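Local coordinates for protein hydroxyglutarate synthase (Pseudomonas putida, PDB 6W1G) that catalyses the iron(II)-dependent decarboxylation and hydroxylation of 2-oxoadipate to D-2-hydroxyglutarate in D-lysine catabolism, at residues A[445-448]-A[449-452]; A[81-84]-A[85-88]. One frame throughout, in Å; residues are numbered along the deposited sequence. Where two conformers were deposited one is given.

Contact 1 (A[445-448]-A[449-452])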
loop_
_atom_site.group_PDB
_atom_site.type_symbol
_atom_site.label_atom_id
_atom_site.label_comp_id
_atom_site.label_asym_id
_atom_site.label_seq_id
_atom_site.Cartn_x
_atom_site.Cartn_y
_atom_site.Cartn_z
ATOM N N ALA A 445 3.213 -15.904 5.520
ATOM C CA ALA A 445 3.471 -17.310 5.790
ATOM C C ALA A 445 2.180 -18.104 5.800
ATOM O O ALA A 445 2.144 -19.248 5.314
ATOM C CB ALA A 445 4.247 -17.484 7.097
ATOM N N GLN A 446 1.134 -17.526 6.354
ATOM C CA GLN A 446 -0.166 -18.193 6.371
ATOM C C GLN A 446 -0.745 -18.370 4.982
ATOM O O GLN A 446 -1.315 -19.418 4.657
ATOM C CB GLN A 446 -1.171 -17.455 7.269
ATOM C CG GLN A 446 -0.846 -17.533 8.719
ATOM C CD GLN A 446 -1.840 -16.816 9.596
ATOM O OE1 GLN A 446 -2.236 -15.706 9.317
ATOM N NE2 GLN A 446 -2.257 -17.466 10.647
ATOM N N SER A 447 -0.620 -17.375 4.126
ATOM C CA SER A 447 -1.066 -17.487 2.732
ATOM C C SER A 447 -0.344 -18.616 2.011
ATOM O O SER A 447 -0.963 -19.422 1.277
ATOM C CB SER A 447 -0.764 -16.211 1.927
ATOM O OG SER A 447 -1.541 -15.076 2.228
ATOM N N GLU A 448 0.987 -18.675 2.177
ATOM C CA GLU A 448 1.752 -19.747 1.557
ATOM C C GLU A 448 1.269 -21.106 2.052
ATOM O O GLU A 448 1.024 -22.031 1.248
ATOM C CB GLU A 448 3.227 -19.504 1.890
ATOM C CG GLU A 448 4.195 -20.518 1.369
ATOM C CD GLU A 448 5.629 -20.116 1.693
ATOM O OE1 GLU A 448 5.993 -20.156 2.865
ATOM O OE2 GLU A 448 6.380 -19.694 0.788
ATOM N N ARG A 449 1.087 -21.252 3.358
ATOM C CA ARG A 449 0.647 -22.515 3.919
ATOM C C ARG A 449 -0.725 -22.911 3.408
ATOM O O ARG A 449 -0.956 -24.090 3.099
ATOM C CB ARG A 449 0.662 -22.415 5.440
ATOM C CG ARG A 449 0.214 -23.649 6.161
ATOM C CD ARG A 449 0.831 -23.763 7.586
ATOM N NE ARG A 449 0.887 -22.534 8.338
ATOM C CZ ARG A 449 0.297 -22.318 9.513
ATOM N NH1 ARG A 449 -0.429 -23.258 10.118
ATOM N NH2 ARG A 449 0.443 -21.141 10.075
ATOM N N ARG A 450 -1.668 -21.967 3.362
ATOM C CA ARG A 450 -2.997 -22.309 2.856
ATOM C C ARG A 450 -2.901 -22.802 1.425
ATOM O O ARG A 450 -3.623 -23.717 1.028
ATOM C CB ARG A 450 -3.917 -21.097 2.932
ATOM C CG ARG A 450 -4.388 -20.814 4.380
ATOM C CD ARG A 450 -5.574 -19.824 4.397
ATOM N NE ARG A 450 -5.076 -18.521 3.990
ATOM C CZ ARG A 450 -4.631 -17.549 4.819
ATOM N NH1 ARG A 450 -4.689 -17.657 6.122
ATOM N NH2 ARG A 450 -4.131 -16.487 4.326
ATOM N N SER A 451 -2.010 -22.208 0.604
ATOM C CA SER A 451 -1.927 -22.667 -0.776
ATOM C C SER A 451 -1.430 -24.103 -0.837
ATOM O O SER A 451 -1.920 -24.903 -1.656
ATOM C CB SER A 451 -1.045 -21.747 -1.646
ATOM O OG SER A 451 0.344 -21.937 -1.458
ATOM N N LEU A 452 -0.464 -24.454 0.003
ATOM C CA LEU A 452 0.062 -25.810 -0.021
ATOM C C LEU A 452 -0.997 -26.802 0.441
ATOM O O LEU A 452 -1.112 -27.903 -0.102
ATOM C CB LEU A 452 1.322 -25.882 0.852
ATOM C CG LEU A 452 2.559 -25.285 0.223
ATOM C CD1 LEU A 452 3.564 -24.922 1.284
ATOM C CD2 LEU A 452 3.145 -26.216 -0.795
HETATM O O HOH W 1 -4.260 -15.248 7.693
HETATM O O HOH W 2 -1.356 -19.986 11.577
#
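Arg450 leaves the helix with CG beside its own backbone N and anti to the carbonyl carbon (chi1 -75°), then bends at chi3 (-69°), which folds its guanidinium back over the preceding turn. Gln446 O sits 3.8 Å above the Arg450 guanidinium plane, over its centre, and Arg450 NH1 is 3.7 Å from Gln446 CB. Gln446 is extended beyond CG, and its amide is bridged to two arginines: one water donates to OE1 at 2.6 Å and accepts from Arg450 NH1 in the guanidinium plane, and another accepts from both Gln446 NE2 and Arg449 NH2. The helical bonds run from N of one residue to O four residues earlier, as from Arg450 N to Gln446 O (2.9 Å). Glu448 O takes two donors, Leu452 N and the hydroxyl Ser451 OG at 2.8 Å, a helical serine bonded back to a carbonyl. Arg450 NH2 also forms a salt bridge with Glu118; an alanine here would probably leave that carboxylate without its charged mate and the Gln446 water without its donor. On another side of helix 440-458, Ser451 OG bonds to Tyr361 N and Leu452 touches Tyr361, fastening the helix to strand 359-363.

Contact 2 (A[81-84]-A[85-88])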
loop_
_atom_site.group_PDB
_atom_site.type_symbol
_atom_site.label_atom_id
_atom_site.label_comp_id
_atom_site.label_asym_id
_atom_site.label_seq_id
_atom_site.Cartn_x
_atom_site.Cartn_y
_atom_site.Cartn_z
ATOM N N LEU A 81 -7.138 8.292 14.915
ATOM C CA LEU A 81 -6.582 7.013 14.478
ATOM C C LEU A 81 -7.440 5.843 14.944
ATOM O O LEU A 81 -7.734 4.916 14.177
ATOM C CB LEU A 81 -5.138 6.860 14.974
ATOM C CG LEU A 81 -4.440 5.581 14.526
ATOM C CD1 LEU A 81 -4.273 5.492 13.016
ATOM C CD2 LEU A 81 -3.096 5.476 15.224
ATOM N N ALA A 82 -7.852 5.862 16.205
ATOM C CA ALA A 82 -8.668 4.770 16.725
ATOM C C ALA A 82 -9.997 4.679 16.009
ATOM O O ALA A 82 -10.487 3.588 15.715
ATOM C CB ALA A 82 -8.889 4.953 18.233
ATOM N N THR A 83 -10.601 5.835 15.700
ATOM C CA THR A 83 -11.890 5.797 15.030
ATOM C C THR A 83 -11.749 5.375 13.583
ATOM O O THR A 83 -12.589 4.627 13.051
ATOM C CB THR A 83 -12.550 7.174 15.155
ATOM O OG1 THR A 83 -12.729 7.492 16.535
ATOM C CG2 THR A 83 -13.914 7.133 14.527
ATOM N N ILE A 84 -10.677 5.834 12.921
ATOM C CA ILE A 84 -10.489 5.393 11.561
ATOM C C ILE A 84 -10.227 3.894 11.463
ATOM O O ILE A 84 -10.667 3.263 10.496
ATOM C CB ILE A 84 -9.464 6.273 10.864
ATOM C CG1 ILE A 84 -9.962 6.452 9.445
ATOM C CG2 ILE A 84 -8.187 5.810 11.017
ATOM C CD1 ILE A 84 -9.336 7.588 8.801
ATOM N N ALA A 85 -9.598 3.280 12.475
ATOM C CA ALA A 85 -9.495 1.831 12.478
ATOM C C ALA A 85 -10.862 1.186 12.488
ATOM O O ALA A 85 -11.094 0.177 11.812
ATOM C CB ALA A 85 -8.686 1.376 13.678
ATOM N N ARG A 86 -11.799 1.741 13.273
ATOM C CA ARG A 86 -13.161 1.204 13.301
ATOM C C ARG A 86 -13.865 1.381 11.963
ATOM O O ARG A 86 -14.611 0.520 11.518
ATOM C CB ARG A 86 -13.978 1.858 14.417
ATOM C CG ARG A 86 -13.449 1.548 15.791
ATOM C CD ARG A 86 -14.171 2.406 16.840
ATOM N NE ARG A 86 -15.603 2.127 16.877
ATOM C CZ ARG A 86 -16.556 3.040 16.935
ATOM N NH1 ARG A 86 -16.259 4.341 16.964
ATOM N NH2 ARG A 86 -17.824 2.642 16.945
ATOM N N LEU A 87 -13.668 2.540 11.322
ATOM C CA LEU A 87 -14.204 2.795 9.997
ATOM C C LEU A 87 -13.709 1.758 8.997
ATOM O O LEU A 87 -14.494 1.166 8.241
ATOM C CB LEU A 87 -13.803 4.217 9.571
ATOM C CG LEU A 87 -14.394 4.772 8.288
ATOM C CD1 LEU A 87 -14.474 6.303 8.339
ATOM C CD2 LEU A 87 -13.604 4.315 7.085
ATOM N N PHE A 88 -12.399 1.535 8.982
ATOM C CA PHE A 88 -11.840 0.584 8.041
ATOM C C PHE A 88 -12.214 -0.859 8.359
ATOM O O PHE A 88 -12.308 -1.673 7.436
ATOM C CB PHE A 88 -10.318 0.777 7.962
ATOM C CG PHE A 88 -9.870 2.032 7.284
ATOM C CD1 PHE A 88 -10.442 2.447 6.123
ATOM C CD2 PHE A 88 -8.818 2.768 7.810
ATOM C CE1 PHE A 88 -9.992 3.598 5.492
ATOM C CE2 PHE A 88 -8.397 3.889 7.195
ATOM C CZ PHE A 88 -8.989 4.311 6.051
HETATM O O HOH W 3 -13.988 5.616 17.989
#
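Leu87 N and Phe88 N give short, nearly straight bonds to Thr83 O and Ile84 O, each at 2.9 Å. Ala85 N reaches Leu81 O at 3.0 Å, whereas the bond from Arg86 N to Ala82 O is weak at 3.3 Å. One side-chain link joins the turns through a water that donates to Thr83 OG1 (2.7 Å) and accepts from Arg86 NH1 (2.8 Å). The bend of Arg86 at chi3 (62°) brings NH1 to that water, and its NE is held by a salt bridge to Glu169; Thr83 OG1 is also bonded to Glu79 O, one turn back. The aliphatic part of Arg86 runs beside Ala82 O, with CG 3.6 Å away. Packing takes over on the buried side: Ile84 and Phe88 run alongside each other in a common direction, with Ile84 CG1 3.8 Å from Phe88 CE2. The Phe88 ring also leans on the backbone of the previous turn, its CD2 lying 3.3 Å from Ile84 O. Helix 78-90 is thus set among several elements: Leu81 and Phe88 rest on strand 127-133 of the mixed sheet, Phe88 meeting Phe113 too, while Arg86 and Leu87 touch Ile165 of helix 159-171, and Leu81 and Ala85 meet Leu433 of helix 424-433.

In the fold
Contact 2 comes first along the chain, on helix 78-90, and contact 1 near its end, on helix 440-458. Their centres are 28 Å apart and their nearest atoms about 17 Å, so the two do not touch. Helix 78-90 follows strand 69-75, which carries the metal ligand His70; the side chain of Phe88 is about 13 Å from the bound nickel. Contact 2 thus lies against the five-stranded mixed sheet that carries His70 and His226. Contact 1 lies away from the annotated sites, its helix joined to the two-stranded sheet of 359-363 and 389-393 and, through Glu118, to helix 118-123, which follows strand 108-114 of the mixed sheet.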